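Local coordinates for protein glutamine synthetase (Streptomyces coelicolor, PDB 4BAX) that belongs to the glutamine synthetase family, pairing a beta-grasp domain with a catalytic domain in each subunit of a ten-chain assembly, at residues A[55-60]-A[79-84]; A[102-107]-A[334-339]; A[139-144]-A[173-178]. All blocks are in the same frame, centred on the assembly; numbering follows the deposited sequence.

In the fold
Contact 1 lies in the beta-grasp part of the chain, whereas contacts 2 and 3 both involve the catalytic part, on opposite sides of the chain's centre and about 38 Å apart between centres. Contact 3 is buried; contacts 1 and 2 are only partly so, each with charged side chains along an exposed border. No two contacts share a strand or helix, although strand 75-82 of contact 1 is followed directly by helix 94-103 of contact 2. Regular backbone pairing dominates contact 1, a two-nitrogen salt bridge and an amide gripping a helix carbonyl mark contact 2, and aromatic packing around a turn marks contact 3. Contacts 1 and 3 also face neighbouring subunits; contact 2 does not.

Contact 1 (A[55-60]-A[79-84]); sequences SDCVLK and CEVLDT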
loop_
_atom_site.group_PDB
_atom_site.type_symbol
_atom_site.label_atom_id
_atom_site.label_comp_id
_atom_site.label_asym_id
_atom_site.label_seq_id
_atom_site.Cartn_x
_atom_site.Cartn_y
_atom_site.Cartn_z
ATOM N N SER A 55 37.282 -33.222 5.824
ATOM C CA SER A 55 36.971 -32.906 7.216
ATOM C C SER A 55 35.556 -33.292 7.658
ATOM O O SER A 55 34.540 -32.789 7.167
ATOM C CB SER A 55 37.341 -31.459 7.593
ATOM O OG SER A 55 38.516 -31.410 8.392
ATOM N N ASP A 56 35.542 -34.200 8.625
ATOM C CA ASP A 56 34.356 -34.645 9.302
ATOM C C ASP A 56 34.737 -34.251 10.689
ATOM O O ASP A 56 35.892 -34.422 11.087
ATOM C CB ASP A 56 34.254 -36.163 9.227
ATOM C CG ASP A 56 34.008 -36.650 7.825
ATOM O OD1 ASP A 56 33.428 -35.875 7.033
ATOM O OD2 ASP A 56 34.384 -37.803 7.515
ATOM N N CYS A 57 33.787 -33.719 11.439
ATOM C CA CYS A 57 34.154 -33.095 12.691
ATOM C C CYS A 57 33.428 -33.738 13.859
ATOM O O CYS A 57 32.407 -34.413 13.683
ATOM C CB CYS A 57 33.859 -31.599 12.627
ATOM S SG CYS A 57 34.764 -30.731 11.323
ATOM N N VAL A 58 34.010 -33.571 15.041
ATOM C CA VAL A 58 33.480 -34.165 16.247
ATOM C C VAL A 58 33.080 -33.019 17.207
ATOM O O VAL A 58 33.832 -32.046 17.400
ATOM C CB VAL A 58 34.527 -35.083 16.910
ATOM C CG1 VAL A 58 34.098 -35.455 18.312
ATOM C CG2 VAL A 58 34.751 -36.342 16.048
ATOM N N LEU A 59 31.896 -33.162 17.805
ATOM C CA LEU A 59 31.390 -32.236 18.796
ATOM C C LEU A 59 31.595 -32.802 20.186
ATOM O O LEU A 59 31.140 -33.933 20.474
ATOM C CB LEU A 59 29.906 -31.985 18.546
ATOM C CG LEU A 59 29.673 -31.169 17.264
ATOM C CD1 LEU A 59 28.182 -31.018 16.900
ATOM C CD2 LEU A 59 30.369 -29.805 17.356
ATOM N N LYS A 60 32.334 -32.071 21.014
ATOM C CA LYS A 60 32.557 -32.508 22.367
ATOM C C LYS A 60 32.007 -31.464 23.343
ATOM O O LYS A 60 32.505 -30.346 23.377
ATOM C CB LYS A 60 34.053 -32.705 22.607
ATOM C CG LYS A 60 34.391 -33.248 23.957
ATOM C CD LYS A 60 35.904 -33.185 24.114
ATOM C CE LYS A 60 36.348 -33.680 25.477
ATOM N NZ LYS A 60 35.854 -35.084 25.621
ATOM N N CYS A 79 29.799 -26.980 22.602
ATOM C CA CYS A 79 30.827 -28.000 22.293
ATOM C C CYS A 79 32.092 -27.376 21.757
ATOM O O CYS A 79 32.104 -26.230 21.301
ATOM C CB CYS A 79 30.317 -29.007 21.250
ATOM S SG CYS A 79 28.813 -29.915 21.657
ATOM N N GLU A 80 33.173 -28.131 21.834
ATOM C CA GLU A 80 34.374 -27.742 21.120
ATOM C C GLU A 80 34.480 -28.704 19.956
ATOM O O GLU A 80 33.906 -29.807 19.996
ATOM C CB GLU A 80 35.619 -27.773 22.018
ATOM C CG GLU A 80 36.020 -29.179 22.462
ATOM C CD GLU A 80 37.282 -29.179 23.327
ATOM O OE1 GLU A 80 37.889 -28.090 23.469
ATOM O OE2 GLU A 80 37.664 -30.255 23.861
ATOM N N VAL A 81 35.241 -28.309 18.944
ATOM C CA VAL A 81 35.297 -29.078 17.709
ATOM C C VAL A 81 36.609 -29.844 17.662
ATOM O O VAL A 81 37.696 -29.282 17.877
ATOM C CB VAL A 81 35.140 -28.167 16.462
ATOM C CG1 VAL A 81 35.143 -28.979 15.176
ATOM C CG2 VAL A 81 33.850 -27.358 16.566
ATOM N N LEU A 82 36.497 -31.135 17.365
ATOM C CA LEU A 82 37.665 -31.989 17.321
ATOM C C LEU A 82 37.782 -32.653 15.973
ATOM O O LEU A 82 36.776 -32.858 15.284
ATOM C CB LEU A 82 37.571 -33.077 18.384
ATOM C CG LEU A 82 37.274 -32.590 19.797
ATOM C CD1 LEU A 82 37.281 -33.805 20.711
ATOM C CD2 LEU A 82 38.251 -31.509 20.265
ATOM N N ASP A 83 39.015 -33.037 15.643
ATOM C CA ASP A 83 39.281 -33.866 14.484
ATOM C C ASP A 83 38.813 -35.265 14.857
ATOM O O ASP A 83 38.549 -35.528 16.035
ATOM C CB ASP A 83 40.788 -33.867 14.182
ATOM C CG ASP A 83 41.243 -32.646 13.349
ATOM O OD1 ASP A 83 40.475 -32.180 12.475
ATOM O OD2 ASP A 83 42.386 -32.164 13.554
ATOM N N THR A 84 38.752 -36.166 13.877
ATOM C CA THR A 84 38.288 -37.551 14.099
ATOM C C THR A 84 39.178 -38.338 15.073
ATOM O O THR A 84 38.743 -39.314 15.677
ATOM C CB THR A 84 38.163 -38.326 12.760
ATOM O OG1 THR A 84 39.399 -38.232 12.041
ATOM C CG2 THR A 84 37.064 -37.714 11.901
HETATM O O HOH W 1 39.297 -34.973 11.383
#
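Val-58 O takes the backbone N-H of Leu-82 at 2.8 Å and also meets the CA of Val-81, at 3.3 Å, through a CA-H...O contact. The reciprocal bond from Val-58 N to Leu-82 O completes this hydrogen-bonded pair, and Lys-60 with Glu-80 forms the next, so four N-H...O bonds join the antiparallel strands. Between them Leu-59 and Val-81 make a non-hydrogen-bonded pair. Their side chains share a buried face on which the CB of Leu-59 lies 3.9 Å from Cys-79 SG; Phe-42 and Trp-10 from the flanking strands pack there as well. On the other face, Val-58 CB rests against Leu-82 CB, while Leu-82 CD1 touches the middle of the Lys-60 chain, at CD. Glu-80 runs alongside this lysine. With Glu-80 CG between its own N and carbonyl carbon (chi1 68°), OE2 is brought 3.4 Å from Lys-60 CD, yet the bend at the lysine's last torsion (58°) leaves NZ 5.4 Å away, too far for a salt bridge; Glu-80 OE1 is held by Asn-92. Where the strands part, a water accepts from Thr-84 N and donates to Asp-83 OD1 and, weakly, to Asp-56 O across the gap. The Asp-56 carboxylate forms a salt bridge with Arg-294 of the second subunit, whose Trp-302 packs on Val-58. Strands 56-66 and 75-82 thus form a beta hairpin within the mixed sheet of the beta-grasp domain.

Contact 2 (A[102-107]-A[334-339]); sequences ERFAAQ and CCTALE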
loop_
_atom_site.group_PDB
_atom_site.type_symbol
_atom_site.label_atom_id
_atom_site.label_comp_id
_atom_site.label_asym_id
_atom_site.label_seq_id
_atom_site.Cartn_x
_atom_site.Cartn_y
_atom_site.Cartn_z
ATOM N N GLU A 102 45.117 -23.358 32.935
ATOM C CA GLU A 102 45.715 -24.313 33.869
ATOM C C GLU A 102 47.101 -23.881 34.326
ATOM O O GLU A 102 47.493 -24.076 35.480
ATOM C CB GLU A 102 45.785 -25.701 33.227
ATOM C CG GLU A 102 46.272 -26.808 34.155
ATOM C CD GLU A 102 46.326 -28.156 33.450
ATOM O OE1 GLU A 102 45.361 -28.487 32.719
ATOM O OE2 GLU A 102 47.344 -28.874 33.607
ATOM N N ARG A 103 47.853 -23.336 33.378
ATOM C CA ARG A 103 49.207 -22.905 33.628
ATOM C C ARG A 103 49.256 -21.790 34.668
ATOM O O ARG A 103 50.213 -21.693 35.449
ATOM C CB ARG A 103 49.858 -22.463 32.321
ATOM C CG ARG A 103 51.026 -21.540 32.531
ATOM C CD ARG A 103 52.294 -22.351 32.709
ATOM N NE ARG A 103 53.469 -21.499 32.880
ATOM C CZ ARG A 103 53.756 -20.832 33.995
ATOM N NH1 ARG A 103 52.949 -20.887 35.051
ATOM N NH2 ARG A 103 54.851 -20.091 34.047
ATOM N N PHE A 104 48.219 -20.958 34.677
ATOM C CA PHE A 104 48.190 -19.785 35.549
ATOM C C PHE A 104 47.075 -19.802 36.587
ATOM O O PHE A 104 46.681 -18.751 37.090
ATOM C CB PHE A 104 48.121 -18.505 34.710
ATOM C CG PHE A 104 49.404 -18.200 33.992
ATOM C CD1 PHE A 104 50.550 -17.901 34.703
ATOM C CD2 PHE A 104 49.485 -18.297 32.613
ATOM C CE1 PHE A 104 51.736 -17.645 34.049
ATOM C CE2 PHE A 104 50.671 -18.043 31.957
ATOM C CZ PHE A 104 51.794 -17.719 32.671
ATOM N N ALA A 105 46.591 -20.991 36.931
ATOM C CA ALA A 105 45.448 -21.095 37.829
ATOM C C ALA A 105 45.739 -20.493 39.199
ATOM O O ALA A 105 44.829 -19.982 39.850
ATOM C CB ALA A 105 44.995 -22.541 37.959
ATOM N N ALA A 106 47.016 -20.493 39.587
ATOM C CA ALA A 106 47.455 -19.953 40.876
ATOM C C ALA A 106 47.209 -18.439 41.044
ATOM O O ALA A 106 46.922 -17.985 42.162
ATOM C CB ALA A 106 48.940 -20.274 41.097
ATOM N N GLN A 107 47.310 -17.669 39.950
ATOM C CA GLN A 107 47.049 -16.221 39.983
ATOM C C GLN A 107 45.556 -15.904 40.058
ATOM O O GLN A 107 45.151 -14.776 40.375
ATOM C CB GLN A 107 47.720 -15.505 38.818
ATOM C CG GLN A 107 49.224 -15.656 38.822
ATOM C CD GLN A 107 49.917 -14.755 37.821
ATOM O OE1 GLN A 107 49.711 -13.538 37.799
ATOM N NE2 GLN A 107 50.771 -15.352 36.994
ATOM N N CYS A 334 49.681 -10.647 30.818
ATOM C CA CYS A 334 49.690 -10.080 32.159
ATOM C C CYS A 334 50.226 -11.016 33.244
ATOM O O CYS A 334 51.119 -10.631 34.010
ATOM C CB CYS A 334 48.288 -9.584 32.535
ATOM S SG CYS A 334 47.629 -8.313 31.438
ATOM N N CYS A 335 49.709 -12.248 33.268
ATOM C CA CYS A 335 50.069 -13.220 34.304
ATOM C C CYS A 335 51.543 -13.601 34.231
ATOM O O CYS A 335 52.198 -13.838 35.250
ATOM C CB CYS A 335 49.200 -14.479 34.201
ATOM S SG CYS A 335 47.481 -14.297 34.693
ATOM N N THR A 336 52.064 -13.639 33.009
ATOM C CA THR A 336 53.471 -13.925 32.799
ATOM C C THR A 336 54.315 -12.793 33.367
ATOM O O THR A 336 55.275 -13.029 34.101
ATOM C CB THR A 336 53.790 -14.094 31.306
ATOM O OG1 THR A 336 53.265 -15.349 30.851
ATOM C CG2 THR A 336 55.278 -14.052 31.058
ATOM N N ALA A 337 53.920 -11.560 33.068
ATOM C CA ALA A 337 54.654 -10.423 33.573
ATOM C C ALA A 337 54.572 -10.356 35.092
ATOM O O ALA A 337 55.570 -10.033 35.735
ATOM C CB ALA A 337 54.147 -9.145 32.949
ATOM N N LEU A 338 53.423 -10.716 35.664
ATOM C CA LEU A 338 53.247 -10.720 37.131
ATOM C C LEU A 338 54.079 -11.809 37.813
ATOM O O LEU A 338 54.577 -11.640 38.932
ATOM C CB LEU A 338 51.763 -10.833 37.514
ATOM C CG LEU A 338 50.884 -9.628 37.154
ATOM C CD1 LEU A 338 49.396 -9.992 37.113
ATOM C CD2 LEU A 338 51.146 -8.496 38.148
ATOM N N GLU A 339 54.229 -12.922 37.112
ATOM C CA GLU A 339 55.046 -14.007 37.598
ATOM C C GLU A 339 56.499 -13.536 37.696
ATOM O O GLU A 339 57.144 -13.704 38.742
ATOM C CB GLU A 339 54.934 -15.228 36.677
ATOM C CG GLU A 339 55.303 -16.561 37.314
ATOM C CD GLU A 339 54.905 -17.762 36.458
ATOM O OE1 GLU A 339 55.557 -17.966 35.411
ATOM O OE2 GLU A 339 53.974 -18.516 36.832
#
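Phe-104, the residue at which the chain leaves helix 94-103, lays its ring against the long C-terminal helix 323-341. This is the tightly packed part of the contact between the end of helix 94-103, with the turn that follows it, and helix 323-341. Cys-335 CB sits over one ring face in a CH-pi contact, 3.9 Å from the centroid of the Phe-104 ring, with SG farther off and oblique. Arg-103 CG lies against the opposite face, toward its rim, so the phenyl group is clasped between its own neighbour and the helix. Its far end, CZ, comes to Thr-336 OG1, a hydroxyl already bonded to the carbonyl of Asp-332 one turn back. Gln-107 is buried beside the ring, and its OE1 lies 3.4 Å from Leu-338 CB.

The solvent side is held by charge. Arg-103 reaches Glu-339 end-on: NH2 bonds OE1 at 2.6 Å and NH1 bonds OE2 at 3.1 Å, each oxygen offering its syn lone pair. Guanidinium and carboxylate are nearly coplanar, 18° apart. A bend at the arginine's second torsion (chi2 88°) folds the guanidinium back so that one face lies against Phe-104 CE1, linking the exposed salt bridge to the packed ring.

Back on the buried side, Gln-107 NE2 donates almost straight (176°) to Cys-335 O, 2.7 Å away; that oxygen also accepts the helical bond from Glu-339 N, the two donors approaching from opposite faces of the carbonyl plane.

Contact 3 (A[139-144]-A[173-178]); sequences GYYCGV and NAEVMP
Hydrogen bonding centres on Ala-174 O, which accepts from Cys-142 N at 2.9 Å and from Asn-173 ND2 at 3.2 Å, one donor above the carbonyl plane and the other below it. Cys-142 is the third residue of a type II turn closed by Gly-143 N to Tyr-140 O, and its positive phi (57°) belongs to that turn. A water donates to Val-176 O and accepts weakly from Tyr-141 N, bridging the backbones, and Tyr-141 CA makes a CA-H...O contact with Glu-175 O.

Aromatic packing comes from the two tyrosines of the turn. Pro-178 CD lies over a face of the Tyr-140 ring, 3.9 Å from its centroid, in a CH-pi contact, while Val-176 O approaches the ring's edge, 3.5 Å from Tyr-140 CD2. The hydroxyl of Tyr-140 is hydrogen-bonded to Ala-135 O. With CG anti to its backbone N (chi1 170°), the Tyr-141 ring is carried alongside Glu-175, whose OE2 meets the ring edge 3.8 Å from Tyr-141 CE1. Val-176 CG2 touches CD1 of that same ring obliquely.

Among charged groups, Glu-175 OE1 accepts a hydrogen bond from Val-176 N, which comes from above the carboxylate plane. Glu-175 OE2 also lies close to OE1 of Glu-182 on strand 180-188. Arg-21 of the third subunit is hydrogen-bonded to Tyr-141 O, so this type II turn, docked on the end of strand 169-174 in the catalytic domain, forms part of a subunit interface.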
loop_
_atom_site.group_PDB
_atom_site.type_symbol
_atom_site.label_atom_id
_atom_site.label_comp_id
_atom_site.label_asym_id
_atom_site.label_seq_id
_atom_site.Cartn_x
_atom_site.Cartn_y
_atom_site.Cartn_z
ATOM N N GLY A 139 20.739 11.544 23.418
ATOM C CA GLY A 139 19.568 11.112 24.156
ATOM C C GLY A 139 19.289 9.615 24.168
ATOM O O GLY A 139 18.354 9.190 24.837
ATOM N N TYR A 140 20.029 8.832 23.383
ATOM C CA TYR A 140 19.843 7.366 23.346
ATOM C C TYR A 140 20.400 6.588 24.550
ATOM O O TYR A 140 19.820 5.610 25.013
ATOM C CB TYR A 140 20.321 6.761 22.013
ATOM C CG TYR A 140 19.883 7.593 20.829
ATOM C CD1 TYR A 140 18.543 7.634 20.438
ATOM C CD2 TYR A 140 20.803 8.354 20.109
ATOM C CE1 TYR A 140 18.137 8.437 19.363
ATOM C CE2 TYR A 140 20.411 9.149 19.040
ATOM C CZ TYR A 140 19.082 9.188 18.660
ATOM O OH TYR A 140 18.729 9.993 17.583
ATOM N N TYR A 141 21.519 7.054 25.074
ATOM C CA TYR A 141 22.277 6.284 26.047
ATOM C C TYR A 141 21.558 6.238 27.406
ATOM O O TYR A 141 21.305 7.286 28.022
ATOM C CB TYR A 141 23.658 6.920 26.173
ATOM C CG TYR A 141 24.527 6.427 27.292
ATOM C CD1 TYR A 141 25.302 5.281 27.142
ATOM C CD2 TYR A 141 24.604 7.115 28.483
ATOM C CE1 TYR A 141 26.128 4.830 28.166
ATOM C CE2 TYR A 141 25.427 6.675 29.512
ATOM C CZ TYR A 141 26.189 5.534 29.347
ATOM O OH TYR A 141 27.001 5.103 30.373
ATOM N N CYS A 142 21.235 5.016 27.853
ATOM C CA CYS A 142 20.482 4.811 29.096
ATOM C C CYS A 142 19.147 5.560 29.016
ATOM O O CYS A 142 18.620 6.016 30.044
ATOM C CB CYS A 142 21.282 5.245 30.337
ATOM S SG CYS A 142 22.735 4.257 30.734
ATOM N N GLY A 143 18.600 5.662 27.803
ATOM C CA GLY A 143 17.407 6.453 27.549
ATOM C C GLY A 143 16.071 5.808 27.896
ATOM O O GLY A 143 15.990 4.666 28.365
ATOM N N VAL A 144 15.006 6.570 27.705
ATOM C CA VAL A 144 13.668 6.054 27.884
ATOM C C VAL A 144 12.744 6.757 26.864
ATOM O O VAL A 144 13.027 7.880 26.455
ATOM C CB VAL A 144 13.186 6.257 29.347
ATOM C CG1 VAL A 144 13.022 7.769 29.692
ATOM C CG2 VAL A 144 11.915 5.481 29.606
ATOM N N ASN A 173 22.343 -2.367 29.627
ATOM C CA ASN A 173 21.965 -0.980 29.406
ATOM C C ASN A 173 21.849 -0.615 27.920
ATOM O O ASN A 173 22.425 -1.291 27.049
ATOM C CB ASN A 173 22.920 -0.029 30.127
ATOM C CG ASN A 173 24.323 -0.058 29.551
ATOM O OD1 ASN A 173 25.155 -0.913 29.909
ATOM N ND2 ASN A 173 24.586 0.856 28.628
ATOM N N ALA A 174 21.115 0.465 27.642
ATOM C CA ALA A 174 21.022 1.009 26.291
ATOM C C ALA A 174 22.264 1.863 26.009
ATOM O O ALA A 174 22.674 2.671 26.864
ATOM C CB ALA A 174 19.746 1.848 26.146
ATOM N N GLU A 175 22.863 1.698 24.823
ATOM C CA GLU A 175 24.111 2.399 24.500
ATOM C C GLU A 175 23.930 3.711 23.731
ATOM O O GLU A 175 22.807 4.141 23.478
ATOM C CB GLU A 175 25.099 1.478 23.791
ATOM C CG GLU A 175 26.067 0.766 24.745
ATOM C CD GLU A 175 26.993 1.747 25.490
ATOM O OE1 GLU A 175 27.474 2.716 24.853
ATOM O OE2 GLU A 175 27.282 1.521 26.695
ATOM N N VAL A 176 25.052 4.346 23.398
ATOM C CA VAL A 176 25.084 5.682 22.807
ATOM C C VAL A 176 24.405 5.781 21.425
ATOM O O VAL A 176 23.693 6.738 21.142
ATOM C CB VAL A 176 26.546 6.210 22.721
ATOM C CG1 VAL A 176 26.598 7.556 21.956
ATOM C CG2 VAL A 176 27.150 6.343 24.118
ATOM N N MET A 177 24.629 4.783 20.577
ATOM C CA MET A 177 23.964 4.699 19.284
ATOM C C MET A 177 22.543 4.140 19.404
ATOM O O MET A 177 22.281 3.234 20.195
ATOM C CB MET A 177 24.791 3.837 18.336
ATOM C CG MET A 177 24.345 3.961 16.883
ATOM S SD MET A 177 25.199 2.807 15.797
ATOM C CE MET A 177 23.940 2.448 14.597
ATOM N N PRO A 178 21.607 4.690 18.618
ATOM C CA PRO A 178 20.245 4.153 18.661
ATOM C C PRO A 178 20.162 2.692 18.238
ATOM O O PRO A 178 20.702 2.326 17.190
ATOM C CB PRO A 178 19.488 5.043 17.656
ATOM C CG PRO A 178 20.532 5.741 16.864
ATOM C CD PRO A 178 21.699 5.891 17.768
HETATM O O HOH W 2 23.281 8.648 23.169
#